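PDB 3PBP: nucleoporin NUP82 from Saccharomyces cerevisiae, which serves as a structural component of the nuclear pore complex and, through its N-terminal domain, interacts with the nucleoporin NUP116. Local coordinates for residues Q110-Y114 against F154-N158; Q282-N288 against Y342-L348; V349-R353 against K409-K413. The protein carries 1 engineered substitution. All coordinates share one frame; numbering follows the deposited sequence.

Contact 1 (Q110-Y114 against F154-N158); sequences QIFHY and FDILN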
ATOM      1  N   GLN A 110       5.630   5.853 -27.778  1.00 63.19           N
ATOM      2  CA  GLN A 110       5.558   4.589 -27.070  1.00 60.64           C
ATOM      3  C   GLN A 110       6.768   4.696 -26.171  1.00 60.05           C
ATOM      4  O   GLN A 110       7.906   4.516 -26.602  1.00 60.61           O
ATOM      5  CB  GLN A 110       5.682   3.405 -28.033  1.00 59.65           C
ATOM      6  CG  GLN A 110       4.539   3.276 -29.022  1.00 59.91           C
ATOM      7  CD  GLN A 110       3.159   3.235 -28.354  1.00 61.51           C
ATOM      8  OE1 GLN A 110       2.878   2.372 -27.506  1.00 60.79           O
ATOM      9  NE2 GLN A 110       2.287   4.170 -28.745  1.00 59.15           N
ATOM     10  N   ILE A 111       6.516   4.997 -24.909  1.00 59.17           N
ATOM     11  CA  ILE A 111       7.590   5.207 -23.963  1.00 58.29           C
ATOM     12  C   ILE A 111       8.117   4.027 -23.154  1.00 58.78           C
ATOM     13  O   ILE A 111       9.321   3.976 -22.843  1.00 59.46           O
ATOM     14  CB  ILE A 111       7.187   6.337 -23.019  1.00 58.11           C
ATOM     15  CG1 ILE A 111       6.955   7.594 -23.854  1.00 57.84           C
ATOM     16  CG2 ILE A 111       8.243   6.560 -21.959  1.00 56.11           C
ATOM     17  CD1 ILE A 111       6.548   8.795 -23.043  1.00 63.04           C
ATOM     18  N   PHE A 112       7.251   3.073 -22.817  1.00 57.18           N
ATOM     19  CA  PHE A 112       7.697   1.939 -22.004  1.00 55.42           C
ATOM     20  C   PHE A 112       6.801   0.724 -22.156  1.00 55.93           C
ATOM     21  O   PHE A 112       5.584   0.856 -22.354  1.00 55.54           O
ATOM     22  CB  PHE A 112       7.728   2.372 -20.535  1.00 53.90           C
ATOM     23  CG  PHE A 112       7.977   1.251 -19.560  1.00 51.92           C
ATOM     24  CD1 PHE A 112       9.275   0.907 -19.188  1.00 50.19           C
ATOM     25  CD2 PHE A 112       6.908   0.569 -18.980  1.00 50.08           C
ATOM     26  CE1 PHE A 112       9.511  -0.087 -18.257  1.00 46.54           C
ATOM     27  CE2 PHE A 112       7.131  -0.429 -18.049  1.00 48.97           C
ATOM     28  CZ  PHE A 112       8.444  -0.759 -17.685  1.00 47.92           C
ATOM     29  N   HIS A 113       7.405  -0.458 -22.058  1.00 54.95           N
ATOM     30  CA  HIS A 113       6.638  -1.689 -22.154  1.00 55.64           C
ATOM     31  C   HIS A 113       7.188  -2.729 -21.197  1.00 56.72           C
ATOM     32  O   HIS A 113       8.388  -2.760 -20.918  1.00 57.35           O
ATOM     33  CB  HIS A 113       6.664  -2.261 -23.564  1.00 54.59           C
ATOM     34  CG  HIS A 113       5.937  -3.563 -23.684  1.00 55.82           C
ATOM     35  ND1 HIS A 113       4.572  -3.640 -23.879  1.00 55.96           N
ATOM     36  CD2 HIS A 113       6.375  -4.841 -23.577  1.00 55.42           C
ATOM     37  CE1 HIS A 113       4.204  -4.909 -23.887  1.00 56.53           C
ATOM     38  NE2 HIS A 113       5.278  -5.658 -23.705  1.00 56.24           N
ATOM     39  N   TYR A 114       6.305  -3.583 -20.694  1.00 57.60           N
ATOM     40  CA  TYR A 114       6.717  -4.628 -19.765  1.00 58.01           C
ATOM     41  C   TYR A 114       5.724  -5.785 -19.773  1.00 60.62           C
ATOM     42  O   TYR A 114       4.500  -5.572 -19.821  1.00 60.12           O
ATOM     43  CB  TYR A 114       6.813  -4.074 -18.347  1.00 55.68           C
ATOM     44  CG  TYR A 114       7.035  -5.138 -17.303  1.00 53.33           C
ATOM     45  CD1 TYR A 114       8.306  -5.643 -17.049  1.00 51.33           C
ATOM     46  CD2 TYR A 114       5.956  -5.681 -16.604  1.00 52.91           C
ATOM     47  CE1 TYR A 114       8.499  -6.666 -16.127  1.00 50.48           C
ATOM     48  CE2 TYR A 114       6.136  -6.710 -15.683  1.00 51.71           C
ATOM     49  CZ  TYR A 114       7.406  -7.198 -15.449  1.00 51.35           C
ATOM     50  OH  TYR A 114       7.564  -8.229 -14.547  1.00 50.74           O
ATOM     51  N   PHE A 154       9.036   0.706 -11.502  1.00 64.25           N
ATOM     52  CA  PHE A 154       9.757   0.734 -12.768  1.00 65.91           C
ATOM     53  C   PHE A 154      10.063   2.181 -13.149  1.00 67.68           C
ATOM     54  O   PHE A 154       9.218   3.071 -12.988  1.00 67.73           O
ATOM     55  CB  PHE A 154       8.908   0.118 -13.891  1.00 64.09           C
ATOM     56  CG  PHE A 154       8.714  -1.367 -13.781  1.00 64.36           C
ATOM     57  CD1 PHE A 154       9.738  -2.247 -14.116  1.00 63.51           C
ATOM     58  CD2 PHE A 154       7.486  -1.892 -13.388  1.00 63.53           C
ATOM     59  CE1 PHE A 154       9.540  -3.618 -14.069  1.00 63.58           C
ATOM     60  CE2 PHE A 154       7.279  -3.270 -13.338  1.00 64.03           C
ATOM     61  CZ  PHE A 154       8.305  -4.135 -13.679  1.00 62.63           C
ATOM     62  N   ASP A 155      11.269   2.418 -13.654  1.00 68.66           N
ATOM     63  CA  ASP A 155      11.617   3.743 -14.103  1.00 70.14           C
ATOM     64  C   ASP A 155      11.372   3.772 -15.610  1.00 71.76           C
ATOM     65  O   ASP A 155      12.194   3.311 -16.401  1.00 70.72           O
ATOM     66  CB  ASP A 155      13.073   4.063 -13.826  1.00 72.22           C
ATOM     67  CG  ASP A 155      13.398   5.528 -14.104  1.00 75.30           C
ATOM     68  OD1 ASP A 155      12.871   6.080 -15.096  1.00 74.04           O
ATOM     69  OD2 ASP A 155      14.182   6.128 -13.335  1.00 76.75           O
ATOM     70  N   ILE A 156      10.215   4.302 -15.984  1.00 73.45           N
ATOM     71  CA  ILE A 156       9.785   4.436 -17.369  1.00 74.59           C
ATOM     72  C   ILE A 156      10.822   5.043 -18.328  1.00 75.61           C
ATOM     73  O   ILE A 156      10.875   4.676 -19.502  1.00 75.92           O
ATOM     74  CB  ILE A 156       8.512   5.304 -17.416  1.00 75.03           C
ATOM     75  CG1 ILE A 156       7.308   4.474 -17.001  1.00 75.35           C
ATOM     76  CG2 ILE A 156       8.324   5.903 -18.778  1.00 75.64           C
ATOM     77  CD1 ILE A 156       6.028   5.268 -17.066  1.00 77.16           C
ATOM     78  N   LEU A 157      11.644   5.962 -17.829  1.00 76.69           N
ATOM     79  CA  LEU A 157      12.629   6.643 -18.666  1.00 77.96           C
ATOM     80  C   LEU A 157      14.088   6.226 -18.509  1.00 80.78           C
ATOM     81  O   LEU A 157      14.976   6.981 -18.903  1.00 81.47           O
ATOM     82  CB  LEU A 157      12.552   8.153 -18.419  1.00 75.33           C
ATOM     83  CG  LEU A 157      11.180   8.809 -18.463  1.00 73.95           C
ATOM     84  CD1 LEU A 157      11.326  10.282 -18.169  1.00 72.77           C
ATOM     85  CD2 LEU A 157      10.557   8.597 -19.821  1.00 73.63           C
ATOM     86  N   ASN A 158      14.370   5.050 -17.960  1.00 83.77           N
ATOM     87  CA  ASN A 158      15.774   4.694 -17.784  1.00 87.12           C
ATOM     88  C   ASN A 158      16.030   3.200 -17.648  1.00 89.15           C
ATOM     89  O   ASN A 158      15.734   2.610 -16.605  1.00 89.38           O
ATOM     90  CB  ASN A 158      16.321   5.431 -16.556  1.00 87.91           C
ATOM     91  CG  ASN A 158      17.831   5.523 -16.553  1.00 89.67           C
ATOM     92  OD1 ASN A 158      18.533   4.509 -16.529  1.00 90.09           O
ATOM     93  ND2 ASN A 158      18.344   6.750 -16.575  1.00 90.22           N
TER

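Contact 2 (Q282-N288 against Y342-L348); sequences QGPFTIN and YVYNNSL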
ATOM      1  N   GLN A 282       5.700  -0.952   7.235  1.00 50.50           N
ATOM      2  CA  GLN A 282       5.392  -0.628   8.615  1.00 50.25           C
ATOM      3  C   GLN A 282       3.940  -1.091   8.804  1.00 50.10           C
ATOM      4  O   GLN A 282       3.182  -1.168   7.823  1.00 49.72           O
ATOM      5  CB  GLN A 282       5.498   0.879   8.848  1.00 49.73           C
ATOM      6  CG  GLN A 282       6.862   1.442   8.616  1.00 49.96           C
ATOM      7  CD  GLN A 282       6.998   2.855   9.149  1.00 51.54           C
ATOM      8  OE1 GLN A 282       6.528   3.164  10.248  1.00 53.10           O
ATOM      9  NE2 GLN A 282       7.660   3.720   8.385  1.00 52.12           N
ATOM     10  N   GLY A 283       3.560  -1.411  10.039  1.00 48.78           N
ATOM     11  CA  GLY A 283       2.205  -1.868  10.291  1.00 49.31           C
ATOM     12  C   GLY A 283       2.098  -3.186  11.042  1.00 50.22           C
ATOM     13  O   GLY A 283       3.110  -3.834  11.327  1.00 51.55           O
ATOM     14  N   PRO A 284       0.871  -3.642  11.330  1.00 50.02           N
ATOM     15  CA  PRO A 284      -0.368  -2.956  10.960  1.00 50.05           C
ATOM     16  C   PRO A 284      -0.629  -1.689  11.748  1.00 50.57           C
ATOM     17  O   PRO A 284      -0.178  -1.533  12.880  1.00 51.46           O
ATOM     18  CB  PRO A 284      -1.463  -4.000  11.226  1.00 49.29           C
ATOM     19  CG  PRO A 284      -0.749  -5.179  11.885  1.00 50.82           C
ATOM     20  CD  PRO A 284       0.595  -4.677  12.333  1.00 49.01           C
ATOM     21  N   PHE A 285      -1.363  -0.779  11.126  1.00 50.70           N
ATOM     22  CA  PHE A 285      -1.727   0.449  11.770  1.00 50.61           C
ATOM     23  C   PHE A 285      -2.834   0.105  12.746  1.00 52.12           C
ATOM     24  O   PHE A 285      -3.607  -0.831  12.543  1.00 52.41           O
ATOM     25  CB  PHE A 285      -2.275   1.457  10.766  1.00 50.63           C
ATOM     26  CG  PHE A 285      -1.246   2.368  10.189  1.00 49.20           C
ATOM     27  CD1 PHE A 285      -0.246   1.874   9.366  1.00 50.21           C
ATOM     28  CD2 PHE A 285      -1.281   3.721  10.463  1.00 48.34           C
ATOM     29  CE1 PHE A 285       0.705   2.719   8.825  1.00 50.67           C
ATOM     30  CE2 PHE A 285      -0.331   4.578   9.930  1.00 49.91           C
ATOM     31  CZ  PHE A 285       0.664   4.079   9.109  1.00 49.21           C
ATOM     32  N   THR A 286      -2.903   0.883  13.810  1.00 52.75           N
ATOM     33  CA  THR A 286      -3.925   0.725  14.812  1.00 53.00           C
ATOM     34  C   THR A 286      -5.117   1.544  14.307  1.00 54.65           C
ATOM     35  O   THR A 286      -4.943   2.679  13.875  1.00 55.99           O
ATOM     36  CB  THR A 286      -3.396   1.273  16.126  1.00 50.83           C
ATOM     37  OG1 THR A 286      -2.995   0.183  16.949  1.00 52.19           O
ATOM     38  CG2 THR A 286      -4.414   2.086  16.829  1.00 53.28           C
ATOM     39  N   ILE A 287      -6.317   0.977  14.305  1.00 55.33           N
ATOM     40  CA  ILE A 287      -7.490   1.741  13.862  1.00 56.25           C
ATOM     41  C   ILE A 287      -8.373   1.878  15.093  1.00 58.26           C
ATOM     42  O   ILE A 287      -9.138   0.978  15.418  1.00 59.17           O
ATOM     43  CB  ILE A 287      -8.283   1.018  12.740  1.00 55.20           C
ATOM     44  CG1 ILE A 287      -7.385   0.793  11.516  1.00 54.05           C
ATOM     45  CG2 ILE A 287      -9.492   1.851  12.343  1.00 52.09           C
ATOM     46  CD1 ILE A 287      -8.079   0.102  10.371  1.00 51.36           C
ATOM     47  N   ASN A 288      -8.261   3.014  15.771  1.00 59.70           N
ATOM     48  CA  ASN A 288      -8.991   3.253  17.004  1.00 61.14           C
ATOM     49  C   ASN A 288     -10.048   4.351  16.918  1.00 63.55           C
ATOM     50  O   ASN A 288      -9.755   5.478  16.522  1.00 65.26           O
ATOM     51  CB  ASN A 288      -7.982   3.617  18.084  1.00 60.26           C
ATOM     52  CG  ASN A 288      -8.543   3.495  19.476  1.00 60.23           C
ATOM     53  OD1 ASN A 288      -9.752   3.428  19.671  1.00 60.85           O
ATOM     54  ND2 ASN A 288      -7.663   3.477  20.457  1.00 59.81           N
ATOM     55  N   TYR A 342       8.118  -3.056  11.866  1.00 60.71           N
ATOM     56  CA  TYR A 342       8.233  -1.787  12.539  1.00 59.62           C
ATOM     57  C   TYR A 342       6.841  -1.199  12.658  1.00 59.75           C
ATOM     58  O   TYR A 342       6.072  -1.145  11.697  1.00 59.74           O
ATOM     59  CB  TYR A 342       9.105  -0.827  11.746  1.00 58.83           C
ATOM     60  CG  TYR A 342       9.381   0.478  12.448  1.00 58.04           C
ATOM     61  CD1 TYR A 342      10.068   0.514  13.658  1.00 58.98           C
ATOM     62  CD2 TYR A 342       9.020   1.685  11.869  1.00 60.05           C
ATOM     63  CE1 TYR A 342      10.397   1.721  14.267  1.00 59.27           C
ATOM     64  CE2 TYR A 342       9.343   2.903  12.467  1.00 60.61           C
ATOM     65  CZ  TYR A 342      10.033   2.910  13.660  1.00 61.02           C
ATOM     66  OH  TYR A 342      10.390   4.110  14.219  1.00 62.76           O
ATOM     67  N   VAL A 343       6.514  -0.800  13.864  1.00 59.35           N
ATOM     68  CA  VAL A 343       5.254  -0.163  14.147  1.00 60.52           C
ATOM     69  C   VAL A 343       5.800   1.001  14.944  1.00 60.78           C
ATOM     70  O   VAL A 343       6.904   0.901  15.485  1.00 63.32           O
ATOM     71  CB  VAL A 343       4.365  -1.024  15.049  1.00 60.55           C
ATOM     72  CG1 VAL A 343       3.272  -0.156  15.636  1.00 64.22           C
ATOM     73  CG2 VAL A 343       3.756  -2.160  14.260  1.00 59.23           C
ATOM     74  N   TYR A 344       5.069   2.098  15.006  1.00 57.71           N
ATOM     75  CA  TYR A 344       5.523   3.254  15.763  1.00 57.20           C
ATOM     76  C   TYR A 344       4.789   4.426  15.196  1.00 56.51           C
ATOM     77  O   TYR A 344       5.021   4.853  14.075  1.00 57.43           O
ATOM     78  CB  TYR A 344       7.035   3.501  15.660  1.00 55.05           C
ATOM     79  CG  TYR A 344       7.427   4.760  16.402  1.00 56.68           C
ATOM     80  CD1 TYR A 344       7.286   4.851  17.795  1.00 56.12           C
ATOM     81  CD2 TYR A 344       7.803   5.911  15.707  1.00 57.35           C
ATOM     82  CE1 TYR A 344       7.492   6.065  18.476  1.00 54.60           C
ATOM     83  CE2 TYR A 344       8.012   7.128  16.375  1.00 57.94           C
ATOM     84  CZ  TYR A 344       7.849   7.199  17.759  1.00 56.62           C
ATOM     85  OH  TYR A 344       7.999   8.415  18.398  1.00 55.37           O
ATOM     86  N   ASN A 345       3.880   4.938  15.989  1.00 56.72           N
ATOM     87  CA  ASN A 345       3.067   6.033  15.555  1.00 57.01           C
ATOM     88  C   ASN A 345       2.287   5.638  14.310  1.00 56.03           C
ATOM     89  O   ASN A 345       1.818   6.497  13.555  1.00 58.50           O
ATOM     90  CB  ASN A 345       3.940   7.266  15.346  1.00 57.77           C
ATOM     91  CG  ASN A 345       4.445   7.826  16.661  1.00 56.48           C
ATOM     92  OD1 ASN A 345       4.206   7.246  17.722  1.00 54.52           O
ATOM     93  ND2 ASN A 345       5.145   8.951  16.598  1.00 56.29           N
ATOM     94  N   ASN A 346       2.157   4.328  14.101  1.00 54.14           N
ATOM     95  CA  ASN A 346       1.361   3.807  12.991  1.00 54.34           C
ATOM     96  C   ASN A 346      -0.041   3.803  13.583  1.00 54.19           C
ATOM     97  O   ASN A 346      -0.606   2.751  13.884  1.00 54.14           O
ATOM     98  CB  ASN A 346       1.784   2.376  12.614  1.00 54.07           C
ATOM     99  CG  ASN A 346       3.096   2.328  11.820  1.00 52.05           C
ATOM    100  OD1 ASN A 346       3.357   1.371  11.129  1.00 50.71           O
ATOM    101  ND2 ASN A 346       3.913   3.362  11.932  1.00 52.95           N
ATOM    102  N   SER A 347      -0.588   5.003  13.749  1.00 54.39           N
ATOM    103  CA  SER A 347      -1.883   5.178  14.376  1.00 56.08           C
ATOM    104  C   SER A 347      -2.931   5.931  13.582  1.00 55.74           C
ATOM    105  O   SER A 347      -2.690   7.029  13.115  1.00 57.11           O
ATOM    106  CB  SER A 347      -1.693   5.883  15.725  1.00 56.76           C
ATOM    107  OG  SER A 347      -2.921   6.413  16.199  1.00 60.02           O
ATOM    108  N   LEU A 348      -4.102   5.325  13.456  1.00 55.74           N
ATOM    109  CA  LEU A 348      -5.230   5.925  12.769  1.00 55.84           C
ATOM    110  C   LEU A 348      -6.404   5.987  13.744  1.00 57.62           C
ATOM    111  O   LEU A 348      -6.610   5.091  14.570  1.00 58.98           O
ATOM    112  CB  LEU A 348      -5.631   5.098  11.557  1.00 54.56           C
ATOM    113  CG  LEU A 348      -4.719   5.170  10.347  1.00 54.15           C
ATOM    114  CD1 LEU A 348      -5.240   4.218   9.296  1.00 55.64           C
ATOM    115  CD2 LEU A 348      -4.677   6.595   9.824  1.00 53.66           C
TER

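Contact 3 (V349-R353 against K409-K413); sequences VLIER and KFESK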
ATOM      1  N   VAL A 349      -7.184   7.046  13.632  1.00 57.96           N
ATOM      2  CA  VAL A 349      -8.325   7.242  14.496  1.00 58.84           C
ATOM      3  C   VAL A 349      -9.596   7.315  13.662  1.00 58.51           C
ATOM      4  O   VAL A 349      -9.599   7.934  12.608  1.00 57.95           O
ATOM      5  CB  VAL A 349      -8.135   8.547  15.298  1.00 60.67           C
ATOM      6  CG1 VAL A 349      -9.382   8.885  16.062  1.00 61.36           C
ATOM      7  CG2 VAL A 349      -6.971   8.385  16.256  1.00 61.17           C
ATOM      8  N   LEU A 350     -10.668   6.682  14.133  1.00 59.46           N
ATOM      9  CA  LEU A 350     -11.949   6.696  13.419  1.00 60.92           C
ATOM     10  C   LEU A 350     -12.694   7.989  13.680  1.00 61.25           C
ATOM     11  O   LEU A 350     -12.917   8.340  14.831  1.00 62.14           O
ATOM     12  CB  LEU A 350     -12.847   5.541  13.869  1.00 61.15           C
ATOM     13  CG  LEU A 350     -14.209   5.475  13.169  1.00 61.25           C
ATOM     14  CD1 LEU A 350     -14.124   4.538  11.974  1.00 62.23           C
ATOM     15  CD2 LEU A 350     -15.258   4.974  14.122  1.00 61.80           C
ATOM     16  N   ILE A 351     -13.077   8.689  12.618  1.00 62.14           N
ATOM     17  CA  ILE A 351     -13.821   9.941  12.746  1.00 63.48           C
ATOM     18  C   ILE A 351     -15.303   9.708  12.486  1.00 64.39           C
ATOM     19  O   ILE A 351     -16.154  10.299  13.138  1.00 64.38           O
ATOM     20  CB  ILE A 351     -13.315  11.000  11.755  1.00 63.76           C
ATOM     21  CG1 ILE A 351     -11.929  11.492  12.178  1.00 64.49           C
ATOM     22  CG2 ILE A 351     -14.281  12.158  11.703  1.00 63.29           C
ATOM     23  CD1 ILE A 351     -11.312  12.500  11.225  1.00 65.24           C
ATOM     24  N   GLU A 352     -15.602   8.843  11.526  1.00 66.13           N
ATOM     25  CA  GLU A 352     -16.981   8.527  11.185  1.00 68.69           C
ATOM     26  C   GLU A 352     -17.120   7.227  10.380  1.00 69.55           C
ATOM     27  O   GLU A 352     -16.173   6.752   9.745  1.00 69.51           O
ATOM     28  CB  GLU A 352     -17.604   9.682  10.387  1.00 69.67           C
ATOM     29  CG  GLU A 352     -18.716   9.227   9.439  1.00 72.85           C
ATOM     30  CD  GLU A 352     -19.353  10.352   8.663  1.00 74.76           C
ATOM     31  OE1 GLU A 352     -18.603  11.171   8.087  1.00 75.45           O
ATOM     32  OE2 GLU A 352     -20.606  10.401   8.625  1.00 75.34           O
ATOM     33  N   ARG A 353     -18.314   6.650  10.431  1.00 69.71           N
ATOM     34  CA  ARG A 353     -18.615   5.456   9.673  1.00 70.57           C
ATOM     35  C   ARG A 353     -19.859   5.754   8.812  1.00 71.81           C
ATOM     36  O   ARG A 353     -20.830   6.356   9.283  1.00 71.04           O
ATOM     37  CB  ARG A 353     -18.882   4.278  10.599  1.00 70.31           C
ATOM     38  CG  ARG A 353     -19.056   2.982   9.837  1.00 70.49           C
ATOM     39  CD  ARG A 353     -19.475   1.861  10.726  1.00 70.50           C
ATOM     40  NE  ARG A 353     -19.639   0.644   9.950  1.00 71.93           N
ATOM     41  CZ  ARG A 353     -20.160  -0.477  10.437  1.00 73.96           C
ATOM     42  NH1 ARG A 353     -20.566  -0.518  11.701  1.00 75.05           N
ATOM     43  NH2 ARG A 353     -20.273  -1.551   9.666  1.00 73.43           N
ATOM     44  N   LYS A 409     -20.899  17.962  14.535  1.00 96.27           N
ATOM     45  CA  LYS A 409     -21.409  16.634  14.280  1.00 95.92           C
ATOM     46  C   LYS A 409     -20.678  16.154  13.047  1.00 95.10           C
ATOM     47  O   LYS A 409     -20.742  16.771  11.979  1.00 95.01           O
ATOM     48  CB  LYS A 409     -22.922  16.652  14.058  1.00 97.49           C
ATOM     49  CG  LYS A 409     -23.693  16.899  15.349  1.00 99.53           C
ATOM     50  CD  LYS A 409     -24.881  15.965  15.498  1.00100.48           C
ATOM     51  CE  LYS A 409     -25.413  16.003  16.925  1.00101.23           C
ATOM     52  NZ  LYS A 409     -26.587  15.102  17.127  1.00101.61           N
ATOM     53  N   PHE A 410     -19.952  15.059  13.214  1.00 93.23           N
ATOM     54  CA  PHE A 410     -19.178  14.493  12.131  1.00 91.35           C
ATOM     55  C   PHE A 410     -20.020  13.582  11.257  1.00 91.45           C
ATOM     56  O   PHE A 410     -19.875  12.365  11.270  1.00 90.53           O
ATOM     57  CB  PHE A 410     -17.963  13.773  12.715  1.00 88.90           C
ATOM     58  CG  PHE A 410     -17.066  14.687  13.503  1.00 86.41           C
ATOM     59  CD1 PHE A 410     -16.315  15.659  12.858  1.00 86.61           C
ATOM     60  CD2 PHE A 410     -17.030  14.631  14.887  1.00 85.38           C
ATOM     61  CE1 PHE A 410     -15.546  16.565  13.573  1.00 85.80           C
ATOM     62  CE2 PHE A 410     -16.266  15.531  15.614  1.00 85.34           C
ATOM     63  CZ  PHE A 410     -15.522  16.502  14.954  1.00 86.05           C
ATOM     64  N   GLU A 411     -20.918  14.207  10.503  1.00 92.81           N
ATOM     65  CA  GLU A 411     -21.802  13.509   9.580  1.00 94.43           C
ATOM     66  C   GLU A 411     -21.512  14.048   8.188  1.00 93.95           C
ATOM     67  O   GLU A 411     -21.482  15.258   7.977  1.00 93.61           O
ATOM     68  CB  GLU A 411     -23.261  13.776   9.932  1.00 97.08           C
ATOM     69  CG  GLU A 411     -23.640  13.334  11.335  1.00102.16           C
ATOM     70  CD  GLU A 411     -25.104  13.595  11.667  1.00104.89           C
ATOM     71  OE1 GLU A 411     -25.487  14.783  11.819  1.00105.80           O
ATOM     72  OE2 GLU A 411     -25.868  12.603  11.772  1.00105.97           O
ATOM     73  N   SER A 412     -21.287  13.151   7.240  1.00 93.43           N
ATOM     74  CA  SER A 412     -20.989  13.562   5.881  1.00 93.23           C
ATOM     75  C   SER A 412     -22.266  13.615   5.065  1.00 93.33           C
ATOM     76  O   SER A 412     -23.179  12.825   5.284  1.00 93.84           O
ATOM     77  CB  SER A 412     -20.006  12.583   5.234  1.00 92.82           C
ATOM     78  OG  SER A 412     -18.795  12.528   5.963  1.00 93.98           O
ATOM     79  N   LYS A 413     -22.328  14.558   4.130  1.00 93.30           N
ATOM     80  CA  LYS A 413     -23.489  14.703   3.263  1.00 92.86           C
ATOM     81  C   LYS A 413     -23.391  13.671   2.151  1.00 92.27           C
ATOM     82  O   LYS A 413     -22.474  13.709   1.331  1.00 92.50           O
ATOM     83  CB  LYS A 413     -23.527  16.099   2.646  1.00 93.68           C
ATOM     84  CG  LYS A 413     -23.507  17.229   3.653  1.00 96.11           C
ATOM     85  CD  LYS A 413     -23.186  18.552   2.976  1.00 97.14           C
ATOM     86  CE  LYS A 413     -22.863  19.634   3.996  1.00 97.23           C
ATOM     87  NZ  LYS A 413     -22.280  20.839   3.336  1.00 97.77           N
TER

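Contact 1 (Q110-Y114 against F154-N158)
Phe112 and Ile156 are the point of closest backbone approach, with CA atoms 5.7 Å apart, and the touching segments run 154° apart; the two segments meet through apolar side chains rather than as paired strands. In the aromatic cluster of Phe112, Tyr114 and Phe154, Phe154 CZ lies over the centre of one face of the Tyr114 ring, 3.5 Å from Tyr114 CE1, yet the planes are inclined at 44°, so the pair is neither a stack nor a T-shape. Phe112 reaches the root of the same residue, its CZ 3.9 Å from Phe154 CB. Phe112 and Tyr114 both have CG anti to the backbone N (chi1 near 172°), which sends the two rings the same way, and the Phe154 side chain crosses each at roughly a right angle.

Beyond the rings, Ile156 lays its CG2 branch against Phe112 CB, 4.0 Å away, and against CG2 of Ile111. Leu157 reaches that same methyl of Ile111 from CD2, at 3.8 Å. The bend after Phe154 that brings Ile156 and Leu157 here is a type I turn from Asp155 to Asn158, and Asp155 OD1 accepts from Leu157 N at 3.0 Å as an Asx turn.

At the polar end, Tyr114 OH is hydrogen-bonded to Glu119 and Lys146. Ile111 and Phe112 face Val90 together as a classic beta bulge in strand 110-115, an outer strand of its antiparallel sheet. Strand 141-146 of the next sheet supplies Ile142, touching Phe112, Phe154 and Ile156, so the cluster packs between two successive blades of the beta-propeller.

Contact 2 (Q282-N288 against Y342-L348)
Asn346 and Gln282 join side chain to side chain: Asn346 ND2 donates to Gln282 OE1 over 3.1 Å, almost straight at 173°, with the oxygen in the donor's amide plane but the donor tilted 30° from the Gln282 carbonyl plane. The other end of the Gln282 amide, NE2, is held by the carbonyl of Ser334, which fixes the rotation of the group. Backbone bonds carry on from there. Gly283 N gives to Tyr342 O at 3.0 Å, Thr286 N to Asn346 O at 3.0 Å, Leu348 N to Thr286 O at 2.8 Å, and Asn288 N to Leu348 O at 2.9 Å.

The last three bonds follow the parallel register of Thr286 with Ser347 and Ile287 with Leu348. Strand 286-288 thus adds a parallel edge to strand 347-355 of an otherwise antiparallel propeller blade. On its far side Ile287 makes backbone bonds to the NUP116 chain, whose Arg101 also donates to Pro284 O.

Packing centres on Phe285. Asn346 CB stands over the middle of its ring, 3.7 Å from the centroid and 5° off the normal, a CH-pi contact, and the Asn346 amide lies stacked on the ring. Leu348 CG meets Phe285 CD2 at 3.7 Å. Gln282, extended beyond CG, lies alongside Tyr342 at the edge of that ring, while Val343 CG2 rests on the Gly283 carbonyl.

Contact 3 (V349-R353 against K409-K413)
Glu352 grips Ser412 with both carboxylate oxygens. Ser412 OG donates to Glu352 OE1, modelled at 2.5 Å on the syn side and 22° out of the carboxylate plane; Ser412 N donates to Glu352 OE2 at 3.2 Å, through the syn lone pair, with an angle of 151° at the hydrogen. Two donors from one residue thus meet the two oxygens, and together they fix the turn of the carboxylate. The Glu352 chain is extended beyond CG (chi2 179°), and it passes the Phe410 carbonyl on its way, CB lying 3.6 Å from Phe410 O. With an alanine here, Ser412 N and OG are likely to be left without their carboxylate acceptors, and the loop 409-413 to be held less firmly on the strand.

Beside this polar pair, Ile351 CG2 touches Phe410 CB at 4.1 Å, the two side chains crossing at a slant. Trp389 of helix 387-399 backs the arrangement: its ring meets that of Phe410, it packs on Ile351 and Glu352, and its NE1 makes a weak hydrogen bond to Ser412 OG. An aromatic side chain of another protein's chain also meets the Phe410 ring.

Phe410 is the centre of an inverse gamma turn, and Ile351 and Glu352 face Leu326 together as a classic beta bulge. Through the Glu352-Ser412 bonds and the Ile351-Phe410 packing, the bulged strand 347-355 of one propeller blade is tied to the loop that leads into strand 413-419, an outer strand of the following blade.

Contacts 2 and 3 share strand 347-355, the first using its start and the second its continuation. Their centres are about 20 Å apart, yet they touch where Asn288 O lies 2.8 Å from Leu350 N, a probable hydrogen bond that prolongs the parallel pairing of contact 2 into the segment of contact 3. Contact 1 stands apart: its centre is about 34 Å from that of contact 2, with nearest atoms about 19 Å apart, and about 41 Å from that of contact 3, on the opposite side of the chain's centre. Contacts 1 and 3 each join neighbouring blades, whereas contact 2 completes a blade edge beside NUP116.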